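Local coordinates for protein aerobactin synthase IucA (Klebsiella pneumoniae subsp. pneumoniae, PDB 5JM8) that probably uses ATP to join citrate to a modified lysine, as an NIS synthetase, in making the virulence-associated siderophore aerobactin, at residues 18-23 with 63-68; 519-522 with 526-529; 214-219 with 248-253. One frame throughout, in Å; residues are numbered along the deposited sequence.

Overall arrangement
The three contacts sit far apart and none touches another. Contact 1 holds helix 14-26 to the antiparallel sheet near the start of the chain and is buried; the side chain of N21 there lies about 12 Å from the bound ATP. Contact 2 joins two consecutive helices on the surface of the C-terminal part, its centre about 36 Å from that of contact 1. Contact 3 ties a loop to an edge strand in the IucA/IucC family region, beside a neighbouring subunit. Its centre is about 52 Å from that of contact 1, on the opposite side of the chain's centre, and about 54 Å from that of contact 2.

Contact 1 (18-23 with 63-68); sequences CFLNSL and HRFEFP
L20 and N21 of helix 14-26 meet H63, F65 and F67 where the helix lies on a five-stranded antiparallel sheet; every second residue of 63-67 turns its side chain to the helix. Followed outward, L20 first brings CB to 4.0 Å from F65 CE2. Beyond CG, the CD1 branch continues the chain away from CA (chi2 173°), which makes it the branch that reaches the strand. CD1 comes to 3.6 Å from F65 CD2 and to 3.8 Å from F67 CZ, in the plane of each ring and at its edge, so that one methyl touches the edges of two phenylalanines. CD2 instead meets the edge of the F19 ring on its own helix. F52 of strand 49-54 and L85 of helix 82-96 add to the apolar surroundings of L20.

The next residue, N21, supplies the polar link. Its ND2 donates to H63 O at 3.0 Å in an almost straight bond (175° at the hydrogen), directed at a lone pair in the carbonyl plane. OD1 is bonded to Q17 NE2, which fixes which way round the amide sits, while Q17 OE1 is hydrogen-bonded to F65 N. The N21 amide stands nearly perpendicular to the imidazole of H63, with planes 86° apart, and N21 OD1 rests 3.5 Å from H63 CB.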
ATOM      1  N   CYS A  18      19.562  34.654   5.580  1.00 26.95           N
ATOM      2  CA  CYS A  18      18.299  35.283   5.205  1.00 25.76           C
ATOM      3  C   CYS A  18      18.306  36.757   5.572  1.00 24.24           C
ATOM      4  O   CYS A  18      17.945  37.608   4.762  1.00 27.21           O
ATOM      5  CB  CYS A  18      17.126  34.587   5.892  1.00 24.94           C
ATOM      6  SG  CYS A  18      16.827  32.894   5.339  1.00 24.85           S
ATOM      7  N   PHE A  19      18.711  37.046   6.804  1.00 22.44           N
ATOM      8  CA  PHE A  19      18.836  38.418   7.275  1.00 20.68           C
ATOM      9  C   PHE A  19      19.780  39.197   6.370  1.00 22.75           C
ATOM     10  O   PHE A  19      19.463  40.298   5.924  1.00 24.81           O
ATOM     11  CB  PHE A  19      19.334  38.438   8.725  1.00 21.05           C
ATOM     12  CG  PHE A  19      19.578  39.817   9.273  1.00 22.79           C
ATOM     13  CD1 PHE A  19      20.804  40.440   9.102  1.00 24.98           C
ATOM     14  CD2 PHE A  19      18.584  40.487   9.966  1.00 23.69           C
ATOM     15  CE1 PHE A  19      21.031  41.706   9.606  1.00 26.04           C
ATOM     16  CE2 PHE A  19      18.805  41.754  10.474  1.00 23.31           C
ATOM     17  CZ  PHE A  19      20.029  42.365  10.294  1.00 27.09           C
ATOM     18  N   LEU A  20      20.930  38.598   6.081  1.00 23.73           N
ATOM     19  CA  LEU A  20      21.983  39.273   5.334  1.00 24.76           C
ATOM     20  C   LEU A  20      21.657  39.408   3.845  1.00 27.36           C
ATOM     21  O   LEU A  20      21.815  40.486   3.276  1.00 35.18           O
ATOM     22  CB  LEU A  20      23.310  38.531   5.511  1.00 22.09           C
ATOM     23  CG  LEU A  20      23.850  38.493   6.945  1.00 21.64           C
ATOM     24  CD1 LEU A  20      25.067  37.586   7.044  1.00 22.72           C
ATOM     25  CD2 LEU A  20      24.191  39.889   7.444  1.00 22.56           C
ATOM     26  N   ASN A  21      21.201  38.328   3.216  1.00 21.51           N
ATOM     27  CA  ASN A  21      20.854  38.369   1.793  1.00 20.47           C
ATOM     28  C   ASN A  21      19.688  39.313   1.535  1.00 20.73           C
ATOM     29  O   ASN A  21      19.657  40.017   0.524  1.00 21.07           O
ATOM     30  CB  ASN A  21      20.506  36.974   1.271  1.00 21.12           C
ATOM     31  CG  ASN A  21      21.724  36.084   1.123  1.00 25.07           C
ATOM     32  OD1 ASN A  21      22.834  36.461   1.501  1.00 29.86           O
ATOM     33  ND2 ASN A  21      21.520  34.889   0.580  1.00 22.93           N
ATOM     34  N   SER A  22      18.726  39.314   2.451  1.00 20.33           N
ATOM     35  CA  SER A  22      17.606  40.238   2.373  1.00 24.41           C
ATOM     36  C   SER A  22      18.122  41.677   2.394  1.00 28.27           C
ATOM     37  O   SER A  22      17.681  42.517   1.610  1.00 31.64           O
ATOM     38  CB  SER A  22      16.628  40.001   3.526  1.00 28.84           C
ATOM     39  OG  SER A  22      15.475  40.806   3.385  1.00 35.25           O
ATOM     40  N   LEU A  23      19.071  41.945   3.286  1.00 28.45           N
ATOM     41  CA  LEU A  23      19.674  43.270   3.406  1.00 25.15           C
ATOM     42  C   LEU A  23      20.476  43.654   2.159  1.00 27.87           C
ATOM     43  O   LEU A  23      20.331  44.758   1.637  1.00 31.26           O
ATOM     44  CB  LEU A  23      20.578  43.326   4.641  1.00 23.28           C
ATOM     45  CG  LEU A  23      21.343  44.630   4.887  1.00 27.19           C
ATOM     46  CD1 LEU A  23      20.391  45.783   5.169  1.00 28.99           C
ATOM     47  CD2 LEU A  23      22.329  44.458   6.030  1.00 24.55           C
ATOM     48  N   HIS A  63      23.272  34.522  -1.861  1.00 18.67           N
ATOM     49  CA  HIS A  63      24.660  34.341  -1.444  1.00 21.08           C
ATOM     50  C   HIS A  63      24.810  33.289  -0.354  1.00 21.36           C
ATOM     51  O   HIS A  63      23.871  33.015   0.395  1.00 18.29           O
ATOM     52  CB  HIS A  63      25.249  35.660  -0.935  1.00 26.14           C
ATOM     53  CG  HIS A  63      25.145  36.789  -1.910  1.00 28.06           C
ATOM     54  ND1 HIS A  63      25.796  36.788  -3.124  1.00 26.57           N
ATOM     55  CD2 HIS A  63      24.472  37.962  -1.844  1.00 27.26           C
ATOM     56  CE1 HIS A  63      25.523  37.907  -3.769  1.00 25.61           C
ATOM     57  NE2 HIS A  63      24.722  38.638  -3.014  1.00 25.89           N
ATOM     58  N   ARG A  64      26.007  32.716  -0.273  1.00 20.76           N
ATOM     59  CA  ARG A  64      26.380  31.837   0.824  1.00 21.39           C
ATOM     60  C   ARG A  64      27.633  32.392   1.493  1.00 21.17           C
ATOM     61  O   ARG A  64      28.710  32.413   0.893  1.00 20.94           O
ATOM     62  CB  ARG A  64      26.617  30.405   0.329  1.00 22.19           C
ATOM     63  CG  ARG A  64      26.913  29.407   1.450  1.00 22.60           C
ATOM     64  CD  ARG A  64      27.019  27.965   0.952  1.00 23.69           C
ATOM     65  NE  ARG A  64      28.176  27.753   0.080  1.00 26.38           N
ATOM     66  CZ  ARG A  64      28.130  27.696  -1.250  1.00 29.84           C
ATOM     67  NH1 ARG A  64      29.248  27.501  -1.936  1.00 35.19           N
ATOM     68  NH2 ARG A  64      26.979  27.828  -1.903  1.00 29.06           N
ATOM     69  N   PHE A  65      27.479  32.861   2.728  1.00 19.74           N
ATOM     70  CA  PHE A  65      28.601  33.367   3.508  1.00 21.09           C
ATOM     71  C   PHE A  65      29.182  32.282   4.409  1.00 26.54           C
ATOM     72  O   PHE A  65      28.453  31.448   4.951  1.00 27.19           O
ATOM     73  CB  PHE A  65      28.175  34.565   4.367  1.00 22.18           C
ATOM     74  CG  PHE A  65      27.774  35.783   3.579  1.00 21.23           C
ATOM     75  CD1 PHE A  65      28.153  35.942   2.255  1.00 25.18           C
ATOM     76  CD2 PHE A  65      27.017  36.778   4.173  1.00 24.46           C
ATOM     77  CE1 PHE A  65      27.776  37.066   1.541  1.00 21.64           C
ATOM     78  CE2 PHE A  65      26.640  37.902   3.465  1.00 22.52           C
ATOM     79  CZ  PHE A  65      27.020  38.046   2.148  1.00 21.89           C
ATOM     80  N   GLU A  66      30.503  32.303   4.558  1.00 32.30           N
ATOM     81  CA  GLU A  66      31.193  31.457   5.522  1.00 35.12           C
ATOM     82  C   GLU A  66      31.367  32.234   6.824  1.00 36.42           C
ATOM     83  O   GLU A  66      31.855  33.363   6.820  1.00 41.18           O
ATOM     84  CB  GLU A  66      32.545  30.999   4.971  1.00 38.92           C
ATOM     85  CG  GLU A  66      33.352  30.142   5.931  1.00 46.98           C
ATOM     86  CD  GLU A  66      34.629  29.607   5.309  1.00 56.33           C
ATOM     87  OE1 GLU A  66      34.806  29.760   4.081  1.00 59.98           O
ATOM     88  OE2 GLU A  66      35.457  29.035   6.050  1.00 60.61           O
ATOM     89  N   PHE A  67      30.959  31.624   7.931  1.00 35.57           N
ATOM     90  CA  PHE A  67      30.955  32.289   9.230  1.00 34.84           C
ATOM     91  C   PHE A  67      32.048  31.716  10.129  1.00 36.99           C
ATOM     92  O   PHE A  67      32.546  30.620   9.873  1.00 36.81           O
ATOM     93  CB  PHE A  67      29.574  32.144   9.874  1.00 33.55           C
ATOM     94  CG  PHE A  67      28.482  32.841   9.113  1.00 34.20           C
ATOM     95  CD1 PHE A  67      28.295  34.210   9.236  1.00 35.40           C
ATOM     96  CD2 PHE A  67      27.649  32.132   8.263  1.00 31.83           C
ATOM     97  CE1 PHE A  67      27.293  34.854   8.534  1.00 32.64           C
ATOM     98  CE2 PHE A  67      26.647  32.770   7.559  1.00 29.50           C
ATOM     99  CZ  PHE A  67      26.468  34.132   7.695  1.00 29.52           C
ATOM    100  N   PRO A  68      32.427  32.450  11.191  1.00 40.10           N
ATOM    101  CA  PRO A  68      31.893  33.732  11.675  1.00 42.53           C
ATOM    102  C   PRO A  68      32.271  34.943  10.828  1.00 44.60           C
ATOM    103  O   PRO A  68      33.234  34.906  10.059  1.00 46.63           O
ATOM    104  CB  PRO A  68      32.509  33.855  13.073  1.00 42.44           C
ATOM    105  CG  PRO A  68      33.777  33.099  12.985  1.00 42.16           C
ATOM    106  CD  PRO A  68      33.494  31.943  12.071  1.00 41.19           C
TER

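Contact 2 (519-522 with 526-529); sequences EMRD and HKTC
R521 and K527 meet across the short loop that joins two consecutive helices, helix 506-521 being followed after a few residues by helix 528-535. The first shell is part aliphatic, part polar. The two side chains cross at about a right angle, with R521 CG 4.0 Å from K527 CG and 4.1 Å from K527 CB. The lysine chain then runs beside the backbone carbonyl of the arginine, K527 CG lying 3.5 Å from R521 O. A bend at its end (chi4 -59°) turns the ammonium group back onto that oxygen. A hydrogen bond from K527 NZ to R521 O is probable, but the modelled 2.4 Å is too short to be taken at face value.

Further out, the second helix positions R521: its chain bends at chi3 (54°) and packs on L530, N531 and L534, and NH1 makes a long, weak ion pair with E535. Beside K527, the H526 ring stacks on H456, and C529 is buried against F414 and E417 of helix 394-420. The carboxylate of D522 lies near the ammonium group without touching it, D522 OD1 being 4.6 Å from K527 NZ.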
ATOM      1  N   GLU A 519       9.989  32.827 -26.643  1.00 31.56           N
ATOM      2  CA  GLU A 519       9.144  32.007 -27.502  1.00 29.65           C
ATOM      3  C   GLU A 519       7.682  32.236 -27.147  1.00 26.95           C
ATOM      4  O   GLU A 519       6.831  32.395 -28.023  1.00 27.37           O
ATOM      5  CB  GLU A 519       9.483  30.520 -27.357  1.00 30.93           C
ATOM      6  CG  GLU A 519      10.840  30.118 -27.911  1.00 35.12           C
ATOM      7  CD  GLU A 519      11.133  28.641 -27.714  1.00 38.84           C
ATOM      8  OE1 GLU A 519      10.249  27.917 -27.206  1.00 40.42           O
ATOM      9  OE2 GLU A 519      12.249  28.203 -28.065  1.00 40.89           O
ATOM     10  N   MET A 520       7.409  32.258 -25.847  1.00 24.35           N
ATOM     11  CA  MET A 520       6.046  32.364 -25.338  1.00 25.20           C
ATOM     12  C   MET A 520       5.403  33.701 -25.685  1.00 26.15           C
ATOM     13  O   MET A 520       4.227  33.755 -26.046  1.00 31.32           O
ATOM     14  CB  MET A 520       6.036  32.173 -23.820  1.00 27.46           C
ATOM     15  CG  MET A 520       6.301  30.746 -23.359  1.00 31.48           C
ATOM     16  SD  MET A 520       6.624  30.614 -21.583  1.00 33.43           S
ATOM     17  CE  MET A 520       5.353  31.696 -20.931  1.00 37.25           C
ATOM     18  N   ARG A 521       6.175  34.775 -25.559  1.00 21.66           N
ATOM     19  CA  ARG A 521       5.687  36.123 -25.836  1.00 26.47           C
ATOM     20  C   ARG A 521       5.119  36.239 -27.246  1.00 30.88           C
ATOM     21  O   ARG A 521       4.170  36.985 -27.483  1.00 32.65           O
ATOM     22  CB  ARG A 521       6.815  37.140 -25.645  1.00 23.09           C
ATOM     23  CG  ARG A 521       6.446  38.577 -26.016  1.00 24.24           C
ATOM     24  CD  ARG A 521       7.664  39.478 -26.011  1.00 26.57           C
ATOM     25  NE  ARG A 521       8.728  38.947 -26.856  1.00 31.49           N
ATOM     26  CZ  ARG A 521       9.949  39.462 -26.941  1.00 38.02           C
ATOM     27  NH1 ARG A 521      10.275  40.531 -26.226  1.00 35.22           N
ATOM     28  NH2 ARG A 521      10.845  38.901 -27.741  1.00 45.81           N
ATOM     29  N   ASP A 522       5.711  35.502 -28.181  1.00 32.44           N
ATOM     30  CA  ASP A 522       5.260  35.513 -29.570  1.00 34.84           C
ATOM     31  C   ASP A 522       3.891  34.846 -29.745  1.00 33.35           C
ATOM     32  O   ASP A 522       3.219  35.057 -30.756  1.00 35.20           O
ATOM     33  CB  ASP A 522       6.290  34.816 -30.465  1.00 35.25           C
ATOM     34  CG  ASP A 522       7.615  35.565 -30.538  1.00 35.73           C
ATOM     35  OD1 ASP A 522       7.659  36.756 -30.159  1.00 37.91           O
ATOM     36  OD2 ASP A 522       8.614  34.962 -30.988  1.00 33.16           O
ATOM     37  N   HIS A 526      -1.789  39.650 -25.258  1.00 31.68           N
ATOM     38  CA  HIS A 526      -1.247  40.824 -24.586  1.00 27.27           C
ATOM     39  C   HIS A 526       0.194  40.578 -24.160  1.00 26.45           C
ATOM     40  O   HIS A 526       0.451  39.902 -23.164  1.00 26.53           O
ATOM     41  CB  HIS A 526      -2.098  41.191 -23.372  1.00 28.84           C
ATOM     42  CG  HIS A 526      -3.488  41.623 -23.718  1.00 29.70           C
ATOM     43  ND1 HIS A 526      -4.464  40.739 -24.124  1.00 30.12           N
ATOM     44  CD2 HIS A 526      -4.067  42.848 -23.719  1.00 31.40           C
ATOM     45  CE1 HIS A 526      -5.584  41.398 -24.358  1.00 31.61           C
ATOM     46  NE2 HIS A 526      -5.369  42.681 -24.122  1.00 32.32           N
ATOM     47  N   LYS A 527       1.129  41.151 -24.910  1.00 28.17           N
ATOM     48  CA  LYS A 527       2.551  40.941 -24.664  1.00 30.23           C
ATOM     49  C   LYS A 527       3.079  41.844 -23.550  1.00 27.33           C
ATOM     50  O   LYS A 527       4.269  41.808 -23.229  1.00 25.92           O
ATOM     51  CB  LYS A 527       3.343  41.180 -25.951  1.00 26.70           C
ATOM     52  CG  LYS A 527       2.934  40.261 -27.089  1.00 26.92           C
ATOM     53  CD  LYS A 527       3.633  40.617 -28.391  1.00 29.55           C
ATOM     54  CE  LYS A 527       3.146  39.738 -29.534  1.00 33.32           C
ATOM     55  NZ  LYS A 527       3.378  38.288 -29.280  1.00 33.92           N
ATOM     56  N   THR A 528       2.182  42.634 -22.961  1.00 28.69           N
ATOM     57  CA  THR A 528       2.537  43.650 -21.973  1.00 29.83           C
ATOM     58  C   THR A 528       3.497  43.154 -20.895  1.00 28.36           C
ATOM     59  O   THR A 528       4.490  43.812 -20.584  1.00 29.88           O
ATOM     60  CB  THR A 528       1.273  44.190 -21.273  1.00 30.67           C
ATOM     61  OG1 THR A 528       0.366  44.712 -22.253  1.00 35.19           O
ATOM     62  CG2 THR A 528       1.630  45.282 -20.270  1.00 28.29           C
ATOM     63  N   CYS A 529       3.191  41.989 -20.335  1.00 26.71           N
ATOM     64  CA  CYS A 529       3.924  41.464 -19.188  1.00 31.08           C
ATOM     65  C   CYS A 529       5.280  40.866 -19.550  1.00 27.73           C
ATOM     66  O   CYS A 529       6.262  41.076 -18.843  1.00 26.92           O
ATOM     67  CB  CYS A 529       3.079  40.408 -18.482  1.00 40.07           C
ATOM     68  SG  CYS A 529       3.819  39.771 -16.973  1.00 45.50           S
TER

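Contact 3 (214-219 with 248-253); sequences LNELSD and LIKDLG
A surface salt bridge and a small apolar contact join the loop ahead of strand 221-226 to the edge strand 249-255, with E216 reaching K250 and L252 at once. K250 NZ donates to E216 OE2 at 3.0 Å. The ammonium comes from above the carboxylate, 52° out of its plane, and E216 OE1 stays at 4.0 Å from K250 NZ, so one oxygen takes the bond. The lysine arrives fully extended, CG lying opposite its backbone N (chi1 179°), and crosses the glutamate at about a right angle. The glutamate is bent instead: a turn at chi2 (-65°) lifts its carboxylate to the lysine while the methylene beneath stays on the leucine. There E216 CG packs 3.7 Å from L252 CD2 and 3.9 Å from L252 CD1, touching both methyls from one side.

Strand 249-255, which carries K250 and L252, is an outer strand of a three-stranded antiparallel sheet with 177-185 in the middle and 221-226 beyond it; E216 ends a 3-10 segment in the loop leading to 221-226. K250 and L252, two residues apart, turn to the same face, where L223 of strand 221-226 touches both E216 and L252. I249 packs on helix 238-246. The edge strand is broken by a classic beta bulge, L252 and G253 both facing W181. An Asx turn accompanies it: D251 OD1 accepts from G253 N at 3.0 Å, while D251 OD2 forms a salt bridge with R180. The loop also borders a neighbouring subunit. L217 O is hydrogen-bonded to NE2 of Q200 of that subunit, and D219 OD1 to NE2 of its Q199.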
ATOM      1  N   LEU A 214     -20.703  12.351  14.586  1.00 24.32           N
ATOM      2  CA  LEU A 214     -21.947  12.489  13.847  1.00 24.24           C
ATOM      3  C   LEU A 214     -23.155  12.284  14.755  1.00 24.60           C
ATOM      4  O   LEU A 214     -24.280  12.586  14.368  1.00 25.36           O
ATOM      5  CB  LEU A 214     -21.983  11.504  12.679  1.00 23.11           C
ATOM      6  CG  LEU A 214     -21.070  11.861  11.501  1.00 24.37           C
ATOM      7  CD1 LEU A 214     -21.066  10.747  10.469  1.00 21.86           C
ATOM      8  CD2 LEU A 214     -21.489  13.178  10.855  1.00 22.55           C
ATOM      9  N   ASN A 215     -22.924  11.793  15.970  1.00 24.74           N
ATOM     10  CA  ASN A 215     -24.003  11.666  16.946  1.00 25.81           C
ATOM     11  C   ASN A 215     -24.486  13.036  17.423  1.00 26.50           C
ATOM     12  O   ASN A 215     -25.451  13.133  18.183  1.00 27.50           O
ATOM     13  CB  ASN A 215     -23.564  10.816  18.148  1.00 25.81           C
ATOM     14  CG  ASN A 215     -22.312  11.347  18.827  1.00 25.22           C
ATOM     15  OD1 ASN A 215     -21.880  12.469  18.579  1.00 25.99           O
ATOM     16  ND2 ASN A 215     -21.725  10.533  19.694  1.00 25.07           N
ATOM     17  N   GLU A 216     -23.807  14.084  16.964  1.00 26.00           N
ATOM     18  CA  GLU A 216     -24.157  15.460  17.295  1.00 27.32           C
ATOM     19  C   GLU A 216     -24.693  16.226  16.088  1.00 29.06           C
ATOM     20  O   GLU A 216     -24.911  17.434  16.166  1.00 27.25           O
ATOM     21  CB  GLU A 216     -22.936  16.190  17.861  1.00 27.28           C
ATOM     22  CG  GLU A 216     -22.508  15.708  19.232  1.00 29.16           C
ATOM     23  CD  GLU A 216     -23.548  15.983  20.300  1.00 32.17           C
ATOM     24  OE1 GLU A 216     -24.408  16.864  20.085  1.00 30.50           O
ATOM     25  OE2 GLU A 216     -23.503  15.315  21.356  1.00 36.20           O
ATOM     26  N   LEU A 217     -24.908  15.528  14.979  1.00 29.93           N
ATOM     27  CA  LEU A 217     -25.380  16.168  13.755  1.00 26.67           C
ATOM     28  C   LEU A 217     -26.899  16.083  13.635  1.00 27.84           C
ATOM     29  O   LEU A 217     -27.481  15.002  13.722  1.00 28.12           O
ATOM     30  CB  LEU A 217     -24.719  15.528  12.530  1.00 25.72           C
ATOM     31  CG  LEU A 217     -25.049  16.153  11.169  1.00 25.79           C
ATOM     32  CD1 LEU A 217     -24.537  17.583  11.081  1.00 25.72           C
ATOM     33  CD2 LEU A 217     -24.477  15.311  10.041  1.00 24.93           C
ATOM     34  N   SER A 218     -27.537  17.233  13.443  1.00 28.59           N
ATOM     35  CA  SER A 218     -28.981  17.281  13.247  1.00 29.79           C
ATOM     36  C   SER A 218     -29.355  18.404  12.290  1.00 30.20           C
ATOM     37  O   SER A 218     -28.487  19.121  11.792  1.00 29.53           O
ATOM     38  CB  SER A 218     -29.700  17.466  14.584  1.00 30.81           C
ATOM     39  OG  SER A 218     -29.636  18.812  15.017  1.00 31.22           O
ATOM     40  N   ASP A 219     -30.652  18.556  12.040  1.00 31.36           N
ATOM     41  CA  ASP A 219     -31.140  19.560  11.103  1.00 31.92           C
ATOM     42  C   ASP A 219     -30.710  20.957  11.520  1.00 32.06           C
ATOM     43  O   ASP A 219     -30.291  21.760  10.688  1.00 33.62           O
ATOM     44  CB  ASP A 219     -32.666  19.506  10.992  1.00 33.62           C
ATOM     45  CG  ASP A 219     -33.162  18.226  10.349  1.00 36.90           C
ATOM     46  OD1 ASP A 219     -32.395  17.605   9.584  1.00 36.49           O
ATOM     47  OD2 ASP A 219     -34.324  17.842  10.605  1.00 39.46           O
ATOM     48  N   LEU A 248     -26.394  27.307  21.899  1.00 42.56           N
ATOM     49  CA  LEU A 248     -26.221  27.322  20.449  1.00 41.30           C
ATOM     50  C   LEU A 248     -24.839  26.823  20.043  1.00 40.86           C
ATOM     51  O   LEU A 248     -24.582  26.596  18.860  1.00 43.85           O
ATOM     52  CB  LEU A 248     -26.448  28.731  19.899  1.00 41.13           C
ATOM     53  CG  LEU A 248     -27.854  29.293  20.121  1.00 42.52           C
ATOM     54  CD1 LEU A 248     -27.937  30.744  19.677  1.00 42.86           C
ATOM     55  CD2 LEU A 248     -28.913  28.460  19.412  1.00 44.22           C
ATOM     56  N   ILE A 249     -23.953  26.667  21.022  1.00 38.65           N
ATOM     57  CA  ILE A 249     -22.646  26.063  20.791  1.00 37.12           C
ATOM     58  C   ILE A 249     -22.340  25.011  21.849  1.00 39.88           C
ATOM     59  O   ILE A 249     -22.481  25.261  23.048  1.00 44.37           O
ATOM     60  CB  ILE A 249     -21.517  27.118  20.788  1.00 33.89           C
ATOM     61  CG1 ILE A 249     -21.617  27.982  19.528  1.00 35.80           C
ATOM     62  CG2 ILE A 249     -20.139  26.437  20.853  1.00 29.97           C
ATOM     63  CD1 ILE A 249     -20.561  29.076  19.421  1.00 36.09           C
ATOM     64  N   LYS A 250     -21.913  23.837  21.391  1.00 35.33           N
ATOM     65  CA  LYS A 250     -21.408  22.796  22.275  1.00 31.08           C
ATOM     66  C   LYS A 250     -19.981  22.446  21.870  1.00 27.98           C
ATOM     67  O   LYS A 250     -19.704  22.177  20.702  1.00 26.93           O
ATOM     68  CB  LYS A 250     -22.298  21.552  22.232  1.00 31.10           C
ATOM     69  CG  LYS A 250     -21.814  20.417  23.129  1.00 30.48           C
ATOM     70  CD  LYS A 250     -22.720  19.201  23.048  1.00 30.37           C
ATOM     71  CE  LYS A 250     -22.222  18.082  23.954  1.00 28.91           C
ATOM     72  NZ  LYS A 250     -23.077  16.865  23.872  1.00 29.19           N
ATOM     73  N   ASP A 251     -19.082  22.456  22.845  1.00 26.71           N
ATOM     74  CA  ASP A 251     -17.680  22.142  22.611  1.00 26.56           C
ATOM     75  C   ASP A 251     -17.440  20.632  22.667  1.00 30.31           C
ATOM     76  O   ASP A 251     -17.473  20.031  23.741  1.00 31.95           O
ATOM     77  CB  ASP A 251     -16.812  22.858  23.645  1.00 25.76           C
ATOM     78  CG  ASP A 251     -15.331  22.714  23.371  1.00 31.62           C
ATOM     79  OD1 ASP A 251     -14.952  22.002  22.416  1.00 30.59           O
ATOM     80  OD2 ASP A 251     -14.535  23.317  24.121  1.00 24.81           O
ATOM     81  N   LEU A 252     -17.182  20.032  21.508  1.00 31.52           N
ATOM     82  CA  LEU A 252     -17.012  18.584  21.413  1.00 30.03           C
ATOM     83  C   LEU A 252     -15.559  18.164  21.617  1.00 31.36           C
ATOM     84  O   LEU A 252     -15.262  16.978  21.766  1.00 27.02           O
ATOM     85  CB  LEU A 252     -17.513  18.082  20.056  1.00 23.60           C
ATOM     86  CG  LEU A 252     -18.988  18.355  19.745  1.00 24.45           C
ATOM     87  CD1 LEU A 252     -19.352  17.844  18.360  1.00 24.10           C
ATOM     88  CD2 LEU A 252     -19.896  17.726  20.793  1.00 25.28           C
ATOM     89  N   GLY A 253     -14.654  19.136  21.621  1.00 32.39           N
ATOM     90  CA  GLY A 253     -13.243  18.858  21.814  1.00 32.58           C
ATOM     91  C   GLY A 253     -12.547  18.439  20.532  1.00 31.90           C
ATOM     92  O   GLY A 253     -13.081  18.620  19.434  1.00 31.22           O
TER